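PDB 2HYT: TetR-family transcriptional regulator from Pectobacterium atrosepticum, which probably binds cis-regulatory DNA through an N-terminal helix-turn-helix domain and regulates transcription as a member of the TetR family. Local coordinates for residues I108-A113 and W167-E172; E65-E70 and P103-I108; D84-F89 and G143-A148; H127-M132 and D149-A154. All blocks are in the same frame, centred on the assembly; numbering follows the deposited sequence.

In the fold
Three contacts pair helices; contact 3 sets a helix start against a loop. Contacts 1 and 2 touch each other, share I108 and both use helix 103-117. Contact 2 is buried and rests on isoleucines and a glutamate. Contact 1 is partly buried, and its exposed R111 grips a backbone carbonyl. Contacts 3 and 4 also touch, through F89 and M132, and both are buried. Contact 3 packs a tryptophan on two valines, whereas contact 4 packs two helices around a small alanine. Contacts 1 and 4 both use helix 150-170, with centres about 24 Å apart. Contacts 1, 3 and 4 also touch the second subunit; contact 2 does not.

Contact 1 (I108-A113 and W167-E172); sequences IVLRDA and WIAEGE. With EDO (1,2-ethanediol), chain C.
The C-terminal end of helix 150-170, in the TetR-type C-terminal domain, is held against helix 103-117 by R111 and L110. R111 turns its guanidinium edge to the backbone carbonyl of A169. Its NE donates to A169 O at 2.9 Å with an N-H...O angle of 148°. Its NH2 donates to the same A169 O, also at 2.9 Å. The guanidinium grips one oxygen side-on, with two nitrogens. This oxygen lies nearly in the guanidinium plane, and the two nitrogens approach from opposite faces of the carbonyl plane. The R111 chain runs extended from CG to NE, which carries the group to the helix end. A water oxygen donates to G171 O at 3.0 Å and to I168 O at 2.8 Å, with a weak bond from R111 NH2. Beside this polar grip, A169 CB packs on L110 CB at 3.6 Å and on L110 CD1 at 3.7 Å. E170, whose CB points away from helix 103-117, accepts from both hydroxyls of a 1,2-ethanediol, and its OE2 is salt-bridged to R114 and to R126 of the second subunit. L110 also packs on A165 and F166 of helix 150-170, while I168 meets R177 and L178 of helix 174-190.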
# COMPACT_ATOMS: atom_id res chain seq x y z
N ILE A 108 10.91 0.91 -12.35
CA ILE A 108 9.98 2.01 -12.62
C ILE A 108 8.78 2.05 -11.65
O ILE A 108 8.43 3.11 -11.12
CB ILE A 108 9.45 1.96 -14.06
CG1 ILE A 108 10.62 2.11 -15.05
CG2 ILE A 108 8.36 3.04 -14.27
CD1 ILE A 108 11.33 3.46 -14.93
N VAL A 109 8.16 0.90 -11.40
CA VAL A 109 6.96 0.83 -10.58
C VAL A 109 7.33 0.70 -9.10
O VAL A 109 6.88 1.46 -8.28
CB VAL A 109 6.05 -0.34 -11.01
CG1 VAL A 109 4.84 -0.53 -10.04
CG2 VAL A 109 5.59 -0.18 -12.45
N LEU A 110 8.17 -0.27 -8.74
CA LEU A 110 8.35 -0.61 -7.33
C LEU A 110 9.40 0.17 -6.60
O LEU A 110 9.48 0.11 -5.35
CB LEU A 110 8.58 -2.13 -7.20
CG LEU A 110 7.46 -3.04 -7.71
CD1 LEU A 110 7.96 -4.48 -7.71
CD2 LEU A 110 6.19 -2.93 -6.86
N ARG A 111 10.21 0.93 -7.34
CA ARG A 111 11.24 1.81 -6.77
C ARG A 111 10.90 3.29 -7.10
O ARG A 111 10.65 4.12 -6.22
CB ARG A 111 12.62 1.38 -7.25
CG ARG A 111 13.03 0.03 -6.62
CD ARG A 111 14.40 -0.34 -7.07
NE ARG A 111 14.76 -1.67 -6.61
CZ ARG A 111 15.82 -2.36 -7.04
NH1 ARG A 111 16.66 -1.82 -7.92
NH2 ARG A 111 16.04 -3.58 -6.58
N ASP A 112 10.87 3.61 -8.39
CA ASP A 112 10.74 5.00 -8.81
C ASP A 112 9.36 5.56 -8.49
O ASP A 112 9.25 6.59 -7.84
CB ASP A 112 11.05 5.15 -10.30
CG ASP A 112 12.46 4.77 -10.64
OD1 ASP A 112 13.39 5.11 -9.90
OD2 ASP A 112 12.65 4.16 -11.70
N ALA A 113 8.30 4.93 -9.01
CA ALA A 113 6.94 5.42 -8.73
C ALA A 113 6.65 5.38 -7.23
O ALA A 113 5.93 6.24 -6.72
CB ALA A 113 5.87 4.61 -9.48
N TRP A 167 8.57 -5.32 -1.04
CA TRP A 167 9.55 -5.96 -0.17
C TRP A 167 10.55 -6.70 -1.05
O TRP A 167 11.77 -6.55 -0.91
CB TRP A 167 8.85 -6.88 0.82
CG TRP A 167 9.77 -7.60 1.70
CD1 TRP A 167 10.52 -7.08 2.73
CD2 TRP A 167 10.10 -9.00 1.64
NE1 TRP A 167 11.26 -8.06 3.31
CE2 TRP A 167 11.03 -9.25 2.66
CE3 TRP A 167 9.68 -10.06 0.84
CZ2 TRP A 167 11.56 -10.49 2.88
CZ3 TRP A 167 10.21 -11.31 1.07
CH2 TRP A 167 11.17 -11.50 2.05
N ILE A 168 10.06 -7.45 -2.01
CA ILE A 168 10.97 -8.20 -2.89
C ILE A 168 11.89 -7.22 -3.64
O ILE A 168 13.09 -7.49 -3.80
CB ILE A 168 10.19 -9.08 -3.88
CG1 ILE A 168 9.51 -10.22 -3.15
CG2 ILE A 168 11.09 -9.60 -4.98
CD1 ILE A 168 8.34 -10.90 -3.89
N ALA A 169 11.33 -6.10 -4.08
CA ALA A 169 12.06 -5.11 -4.87
C ALA A 169 13.05 -4.29 -4.02
O ALA A 169 13.92 -3.63 -4.59
CB ALA A 169 11.07 -4.21 -5.65
N GLU A 170 12.93 -4.34 -2.68
CA GLU A 170 13.86 -3.69 -1.71
C GLU A 170 15.14 -4.49 -1.48
O GLU A 170 16.15 -3.94 -1.00
CB GLU A 170 13.22 -3.58 -0.32
CG GLU A 170 12.26 -2.44 -0.14
CD GLU A 170 11.42 -2.53 1.13
OE1 GLU A 170 11.49 -3.50 1.91
OE2 GLU A 170 10.66 -1.60 1.34
N GLY A 171 15.08 -5.80 -1.71
CA GLY A 171 16.22 -6.67 -1.46
C GLY A 171 17.38 -6.38 -2.41
O GLY A 171 17.21 -5.95 -3.56
N GLU A 172 18.59 -6.58 -1.89
CA GLU A 172 19.74 -6.79 -2.76
C GLU A 172 19.58 -8.20 -3.37
O GLU A 172 19.99 -8.45 -4.50
CB GLU A 172 21.05 -6.68 -1.96
C1 EDO C . 8.11 -4.13 3.62
O1 EDO C . 9.50 -4.06 3.98
C2 EDO C . 7.96 -3.36 2.31
O2 EDO C . 8.39 -2.01 2.48
O HOH W 1 15.07 -6.62 -5.57

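Contact 2 (E65-E70 and P103-I108); sequences EQIDAE and PEIQRI. With EDO (1,2-ethanediol), chain D.
The carboxylate of E104 takes the methyl CD1 of I67 over one face, 3.6 Å from E104 CD and 3.7 Å from E104 OE2. At the edge, near the plane, O2 of a 1,2-ethanediol, probably a molecule of the crystallisation liquor, donates a 2.7 Å hydrogen bond to E104 OE1. The I67 methyl also touches E104 CG, and the two side chains come from opposite directions. E104 reaches this place with CG anti to its backbone N (chi1 -176°) and an extended chain beyond. Its OE1 is salt-bridged to R22 of helix 7-28, which also pairs with E70. E70 OE1 and E104 OE1 are 5.1 Å apart, and R22 probably offsets their like charges. The diol lies between the two helices, hydrogen-bonded to E104 and also to R74, and merely in contact with E70, its C1 3.4 Å from E70 OE1.

The rest is apolar. I67 CD1 packs on I108 CG2 at 3.8 Å. I67 CG2 passes I105 CG1 more distantly, at 4.2 Å. The segment axes cross at -134° and come within 11.5 Å, a wide spacing that the isoleucines span. Helix 56-81 links the N-terminal DNA-binding region to the C-terminal domain in TetR-type regulators. The contact sets that connecting helix against helix 103-117 of the C-terminal domain, with helix 7-28 alongside, an interdomain packing consistent with the TetR fold.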
# COMPACT_ATOMS: atom_id res chain seq x y z
N GLU A 65 0.97 4.17 -15.83
CA GLU A 65 -0.35 3.83 -16.34
C GLU A 65 -0.27 2.76 -17.44
O GLU A 65 -1.05 1.80 -17.44
CB GLU A 65 -1.08 5.06 -16.82
CG GLU A 65 -2.42 4.79 -17.48
CD GLU A 65 -3.12 6.05 -17.96
OE1 GLU A 65 -2.44 6.97 -18.49
OE2 GLU A 65 -4.36 6.08 -17.86
N GLN A 66 0.67 2.91 -18.38
CA GLN A 66 0.83 1.94 -19.46
C GLN A 66 1.30 0.60 -18.93
O GLN A 66 0.78 -0.44 -19.31
CB GLN A 66 1.86 2.38 -20.47
CG GLN A 66 1.39 3.23 -21.58
CD GLN A 66 2.40 3.24 -22.71
OE1 GLN A 66 3.60 3.03 -22.49
NE2 GLN A 66 1.93 3.42 -23.92
N ILE A 67 2.31 0.64 -18.09
CA ILE A 67 2.81 -0.56 -17.47
C ILE A 67 1.70 -1.28 -16.69
O ILE A 67 1.56 -2.50 -16.82
CB ILE A 67 4.00 -0.28 -16.54
CG1 ILE A 67 5.19 0.23 -17.36
CG2 ILE A 67 4.42 -1.55 -15.82
CD1 ILE A 67 6.42 0.71 -16.50
N ASP A 68 0.91 -0.55 -15.93
CA ASP A 68 -0.20 -1.12 -15.15
C ASP A 68 -1.17 -1.88 -16.06
O ASP A 68 -1.60 -2.99 -15.73
CB ASP A 68 -0.97 -0.01 -14.45
CG ASP A 68 -0.27 0.51 -13.19
OD1 ASP A 68 0.75 -0.04 -12.75
OD2 ASP A 68 -0.78 1.51 -12.64
N ALA A 69 -1.52 -1.25 -17.17
CA ALA A 69 -2.44 -1.87 -18.13
C ALA A 69 -1.91 -3.17 -18.69
O ALA A 69 -2.64 -4.14 -18.83
CB ALA A 69 -2.82 -0.88 -19.27
N GLU A 70 -0.61 -3.17 -19.00
CA GLU A 70 0.07 -4.37 -19.46
C GLU A 70 0.07 -5.46 -18.41
O GLU A 70 -0.17 -6.62 -18.72
CB GLU A 70 1.48 -4.03 -19.89
CG GLU A 70 1.44 -3.16 -21.18
CD GLU A 70 2.79 -2.64 -21.62
OE1 GLU A 70 3.82 -3.13 -21.13
OE2 GLU A 70 2.83 -1.68 -22.44
N PRO A 103 13.06 -6.28 -14.68
CA PRO A 103 13.70 -4.96 -14.49
C PRO A 103 12.80 -3.72 -14.61
O PRO A 103 12.95 -2.79 -13.81
CB PRO A 103 14.83 -4.96 -15.54
CG PRO A 103 15.12 -6.35 -15.73
CD PRO A 103 13.85 -7.14 -15.56
N GLU A 104 11.88 -3.66 -15.58
CA GLU A 104 11.08 -2.47 -15.69
C GLU A 104 10.13 -2.26 -14.50
O GLU A 104 9.98 -1.16 -14.00
CB GLU A 104 10.24 -2.48 -16.98
CG GLU A 104 9.49 -1.20 -17.13
CD GLU A 104 8.91 -1.03 -18.50
OE1 GLU A 104 8.28 -1.99 -18.96
OE2 GLU A 104 9.06 0.08 -19.08
N ILE A 105 9.45 -3.33 -14.11
CA ILE A 105 8.52 -3.27 -12.99
C ILE A 105 9.27 -3.01 -11.71
O ILE A 105 8.89 -2.15 -10.91
CB ILE A 105 7.67 -4.59 -12.96
CG1 ILE A 105 6.79 -4.62 -14.22
CG2 ILE A 105 6.82 -4.68 -11.68
CD1 ILE A 105 6.03 -5.93 -14.42
N GLN A 106 10.35 -3.74 -11.50
CA GLN A 106 11.14 -3.58 -10.32
C GLN A 106 11.55 -2.14 -10.13
O GLN A 106 11.51 -1.60 -9.02
CB GLN A 106 12.38 -4.48 -10.41
CG GLN A 106 13.29 -4.39 -9.25
CD GLN A 106 14.53 -5.24 -9.48
OE1 GLN A 106 15.29 -5.00 -10.43
NE2 GLN A 106 14.70 -6.27 -8.67
N ARG A 107 12.06 -1.53 -11.20
CA ARG A 107 12.66 -0.21 -11.10
C ARG A 107 11.61 0.87 -11.21
O ARG A 107 11.41 1.63 -10.26
CB ARG A 107 13.71 -0.08 -12.17
CG ARG A 107 14.97 -0.88 -11.80
CD ARG A 107 16.13 -0.52 -12.72
NE ARG A 107 15.93 -1.07 -14.05
CZ ARG A 107 16.61 -0.73 -15.14
NH1 ARG A 107 17.54 0.22 -15.11
NH2 ARG A 107 16.35 -1.35 -16.29
N ILE A 108 10.91 0.91 -12.35
CA ILE A 108 9.98 2.01 -12.62
C ILE A 108 8.78 2.05 -11.65
O ILE A 108 8.43 3.11 -11.12
CB ILE A 108 9.45 1.96 -14.06
CG1 ILE A 108 10.62 2.11 -15.05
CG2 ILE A 108 8.36 3.04 -14.27
CD1 ILE A 108 11.33 3.46 -14.93
C1 EDO D . 4.69 -4.74 -18.25
O1 EDO D . 4.29 -6.09 -18.55
C2 EDO D . 6.09 -4.57 -18.84
O2 EDO D . 7.03 -4.17 -17.85

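Contact 3 (D84-F89 and G143-A148); sequences DDWEGF and GVVAEA
D84 OD2 takes the backbone N-H of E87 at 3.0 Å, with an N-H...O angle of 158°, and is also salt-bridged to R197. This is an N-cap bond at the start of helix 85-98. The amide reaches the oxygen on its anti side, 18° out of the carboxylate plane. The cap fixes the first turn, from which W86 extends to V144 and V145. With chi1 at 176°, the indole swings away from the backbone N, out toward the loop 143-148. V144 CG1 rests 3.9 Å from W86 CB and 4.1 Å from W86 CE3. V145 CG2 meets the six-membered part of the indole, 3.7 Å from W86 CZ3 and 4.1 Å from W86 CE3. The W86 and V145 side chains cross at about a right angle. L193 and R197 of the C-terminal tail also pack on both W86 and V144. V145 continues inward to L139, I140 and L153. The loop starts at G143, whose positive phi and two bonds back into the last turn end helix 122-141 in a Schellman motif. An N-capped helix start thus packs beside a Schellman helix end at the distal tip of the C-terminal domain.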
# COMPACT_ATOMS: atom_id res chain seq x y z
N ASP A 84 -7.35 -25.47 -14.08
CA ASP A 84 -7.98 -25.57 -12.76
C ASP A 84 -8.05 -24.14 -12.20
O ASP A 84 -7.05 -23.48 -12.16
CB ASP A 84 -7.15 -26.43 -11.82
CG ASP A 84 -7.77 -26.53 -10.46
OD1 ASP A 84 -8.78 -27.23 -10.32
OD2 ASP A 84 -7.32 -25.84 -9.54
N ASP A 85 -9.22 -23.68 -11.78
CA ASP A 85 -9.35 -22.28 -11.45
C ASP A 85 -8.63 -21.90 -10.14
O ASP A 85 -8.10 -20.77 -10.03
CB ASP A 85 -10.79 -21.85 -11.46
CG ASP A 85 -11.42 -22.02 -12.86
OD1 ASP A 85 -10.68 -21.92 -13.86
OD2 ASP A 85 -12.62 -22.30 -12.94
N TRP A 86 -8.59 -22.82 -9.19
CA TRP A 86 -7.82 -22.54 -7.97
C TRP A 86 -6.33 -22.41 -8.29
O TRP A 86 -5.66 -21.47 -7.83
CB TRP A 86 -8.02 -23.62 -6.92
CG TRP A 86 -7.18 -23.40 -5.71
CD1 TRP A 86 -6.17 -24.20 -5.27
CD2 TRP A 86 -7.25 -22.30 -4.78
NE1 TRP A 86 -5.61 -23.67 -4.13
CE2 TRP A 86 -6.25 -22.51 -3.81
CE3 TRP A 86 -8.07 -21.19 -4.66
CZ2 TRP A 86 -6.04 -21.63 -2.73
CZ3 TRP A 86 -7.86 -20.32 -3.61
CH2 TRP A 86 -6.87 -20.56 -2.64
N GLU A 87 -5.81 -23.32 -9.10
CA GLU A 87 -4.39 -23.26 -9.47
C GLU A 87 -4.12 -22.02 -10.32
O GLU A 87 -3.07 -21.41 -10.20
CB GLU A 87 -3.95 -24.54 -10.19
CG GLU A 87 -4.07 -25.79 -9.33
CD GLU A 87 -3.19 -25.78 -8.10
OE1 GLU A 87 -2.11 -25.16 -8.13
OE2 GLU A 87 -3.58 -26.41 -7.10
N GLY A 88 -5.08 -21.61 -11.14
CA GLY A 88 -4.93 -20.40 -11.91
C GLY A 88 -4.85 -19.16 -11.00
O GLY A 88 -4.12 -18.20 -11.28
N PHE A 89 -5.62 -19.17 -9.93
CA PHE A 89 -5.60 -18.07 -8.96
C PHE A 89 -4.25 -18.04 -8.23
O PHE A 89 -3.66 -16.98 -8.10
CB PHE A 89 -6.78 -18.25 -7.97
CG PHE A 89 -6.61 -17.50 -6.68
CD1 PHE A 89 -6.86 -16.18 -6.62
CD2 PHE A 89 -6.21 -18.16 -5.52
CE1 PHE A 89 -6.73 -15.48 -5.42
CE2 PHE A 89 -6.09 -17.48 -4.33
CZ PHE A 89 -6.34 -16.12 -4.29
N GLY A 143 -17.80 -22.84 -5.19
CA GLY A 143 -17.63 -23.59 -3.95
C GLY A 143 -16.20 -23.96 -3.67
O GLY A 143 -15.93 -24.81 -2.79
N VAL A 144 -15.27 -23.33 -4.37
CA VAL A 144 -13.83 -23.57 -4.16
C VAL A 144 -13.31 -22.77 -2.97
O VAL A 144 -12.59 -23.31 -2.11
CB VAL A 144 -13.00 -23.27 -5.44
CG1 VAL A 144 -11.48 -23.36 -5.20
CG2 VAL A 144 -13.44 -24.21 -6.61
N VAL A 145 -13.67 -21.48 -2.94
CA VAL A 145 -13.28 -20.53 -1.89
C VAL A 145 -14.45 -20.34 -0.93
O VAL A 145 -15.62 -20.21 -1.34
CB VAL A 145 -12.76 -19.21 -2.48
CG1 VAL A 145 -12.69 -18.02 -1.40
CG2 VAL A 145 -11.41 -19.44 -3.13
N ALA A 146 -14.14 -20.36 0.36
CA ALA A 146 -15.16 -20.19 1.40
C ALA A 146 -15.89 -18.84 1.30
O ALA A 146 -15.35 -17.85 0.79
CB ALA A 146 -14.52 -20.34 2.82
N GLU A 147 -17.13 -18.81 1.78
CA GLU A 147 -17.96 -17.62 1.67
C GLU A 147 -17.30 -16.43 2.36
O GLU A 147 -16.82 -16.53 3.51
CB GLU A 147 -19.34 -17.89 2.26
CG GLU A 147 -20.20 -18.75 1.35
CD GLU A 147 -21.07 -17.93 0.43
OE1 GLU A 147 -20.65 -16.83 -0.01
OE2 GLU A 147 -22.20 -18.39 0.16
N ALA A 148 -17.29 -15.31 1.65
CA ALA A 148 -16.75 -14.04 2.10
C ALA A 148 -17.21 -12.99 1.13
O ALA A 148 -17.73 -13.32 0.06
CB ALA A 148 -15.26 -14.10 2.14

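Contact 4 (H127-M132 and D149-A154); sequences HCVESM and DPQALA
A154 CB is packed tightly against V129 O and M132, while the V129 side chain meets Q151 more loosely beside them. A154 CB faces helix 122-141 and lies 3.5 Å from the backbone atom V129 O. The same methyl is 3.7 Å from M132 CG and 3.9 Å from M132 CB. A small residue here lets the helices come near, and the CA atoms of M132 and A154 are the nearest pair. M132, a selenomethionine, points its first carbon at A154; in the conformer given, the chain bends away beyond CG. Its selenium end leaves the helix pair for F89, R92 and C93 of helix 85-98. CB and CG therefore serve this contact, and the selenium end another.

The looser part is built on V129 CG1. It stands 4.0 Å from A154 CB and 4.1 Å from Q151 CG, just within packing range. Here the chain of Q151 turns its end toward helix 122-141. Its amide NE2 bonds to Q133, and its OE1 accepts from W167 NE1 of the second subunit. E130, on the exposed side, has its CB directed away from helix 150-170.

Helix 150-170 begins with D149 as N-cap. D149 OD2 accepts from A152 N at 3.0 Å, 25° out of the carboxylate plane. The segment axes approach to 8.5 Å with a crossing angle of 120°. A152 and L153 pack on W167 and A184 of the second subunit, so this helix pair borders the dimer interface of the TetR-type C-terminal domain.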
# COMPACT_ATOMS: atom_id res chain seq x y z
N HIS A 127 -8.98 -0.35 -9.14
CA HIS A 127 -9.03 -1.13 -10.36
C HIS A 127 -8.48 -2.59 -10.21
O HIS A 127 -9.08 -3.55 -10.68
CB HIS A 127 -8.25 -0.39 -11.45
CG HIS A 127 -8.53 -0.90 -12.82
ND1 HIS A 127 -7.65 -1.69 -13.51
CD2 HIS A 127 -9.61 -0.73 -13.62
CE1 HIS A 127 -8.17 -1.99 -14.69
NE2 HIS A 127 -9.35 -1.41 -14.79
N CYS A 128 -7.35 -2.72 -9.53
CA CYS A 128 -6.74 -4.02 -9.31
C CYS A 128 -7.68 -4.84 -8.43
O CYS A 128 -7.83 -6.07 -8.62
CB CYS A 128 -5.40 -3.86 -8.60
SG CYS A 128 -4.08 -3.15 -9.57
N VAL A 129 -8.25 -4.17 -7.44
CA VAL A 129 -9.16 -4.89 -6.53
C VAL A 129 -10.39 -5.39 -7.29
O VAL A 129 -10.83 -6.51 -7.05
CB VAL A 129 -9.53 -4.02 -5.34
CG1 VAL A 129 -10.70 -4.59 -4.56
CG2 VAL A 129 -8.27 -3.81 -4.45
N GLU A 130 -10.95 -4.58 -8.18
CA GLU A 130 -12.12 -5.00 -8.94
C GLU A 130 -11.82 -6.24 -9.81
O GLU A 130 -12.64 -7.13 -9.91
CB GLU A 130 -12.65 -3.84 -9.77
CG GLU A 130 -13.31 -2.80 -8.88
CD GLU A 130 -13.52 -1.45 -9.54
OE1 GLU A 130 -13.12 -1.28 -10.72
OE2 GLU A 130 -14.07 -0.55 -8.85
N SER A 131 -10.62 -6.28 -10.39
CA SER A 131 -10.21 -7.43 -11.21
C SER A 131 -10.11 -8.67 -10.33
O SER A 131 -10.65 -9.72 -10.66
CB SER A 131 -8.90 -7.17 -11.89
OG SER A 131 -8.52 -8.27 -12.69
N MSE A 132 -9.42 -8.57 -9.21
CA MSE A 132 -9.31 -9.72 -8.32
C MSE A 132 -10.68 -10.12 -7.76
O MSE A 132 -10.96 -11.31 -7.57
CB MSE A 132 -8.32 -9.41 -7.19
CG MSE A 132 -8.24 -10.49 -6.16
SE MSE A 132 -7.58 -12.15 -6.90
CE MSE A 132 -5.71 -11.70 -7.39
N ASP A 149 -17.12 -11.72 1.52
CA ASP A 149 -17.43 -10.66 0.58
C ASP A 149 -16.30 -10.60 -0.44
O ASP A 149 -15.14 -10.40 -0.07
CB ASP A 149 -17.57 -9.30 1.26
CG ASP A 149 -17.90 -8.22 0.27
OD1 ASP A 149 -19.03 -8.26 -0.31
OD2 ASP A 149 -17.04 -7.37 0.03
N PRO A 150 -16.62 -10.76 -1.73
CA PRO A 150 -15.58 -10.72 -2.72
C PRO A 150 -14.70 -9.49 -2.71
O PRO A 150 -13.49 -9.61 -2.85
CB PRO A 150 -16.35 -10.88 -4.06
CG PRO A 150 -17.55 -11.52 -3.72
CD PRO A 150 -17.92 -11.06 -2.34
N GLN A 151 -15.30 -8.30 -2.55
CA GLN A 151 -14.52 -7.06 -2.61
C GLN A 151 -13.58 -6.94 -1.40
O GLN A 151 -12.43 -6.51 -1.53
CB GLN A 151 -15.39 -5.83 -2.71
CG GLN A 151 -14.59 -4.62 -3.21
CD GLN A 151 -15.49 -3.49 -3.59
OE1 GLN A 151 -15.84 -2.67 -2.76
NE2 GLN A 151 -15.90 -3.44 -4.87
N ALA A 152 -14.10 -7.27 -0.23
CA ALA A 152 -13.28 -7.30 0.99
C ALA A 152 -12.08 -8.24 0.86
O ALA A 152 -10.97 -7.87 1.14
CB ALA A 152 -14.13 -7.71 2.19
N LEU A 153 -12.33 -9.45 0.38
CA LEU A 153 -11.28 -10.44 0.25
C LEU A 153 -10.29 -10.04 -0.81
O LEU A 153 -9.10 -10.16 -0.61
CB LEU A 153 -11.87 -11.80 -0.02
CG LEU A 153 -10.91 -12.94 -0.11
CD1 LEU A 153 -9.94 -12.98 1.12
CD2 LEU A 153 -11.67 -14.26 -0.22
N ALA A 154 -10.77 -9.45 -1.90
CA ALA A 154 -9.87 -8.97 -2.95
C ALA A 154 -8.97 -7.86 -2.43
O ALA A 154 -7.81 -7.81 -2.79
CB ALA A 154 -10.64 -8.53 -4.20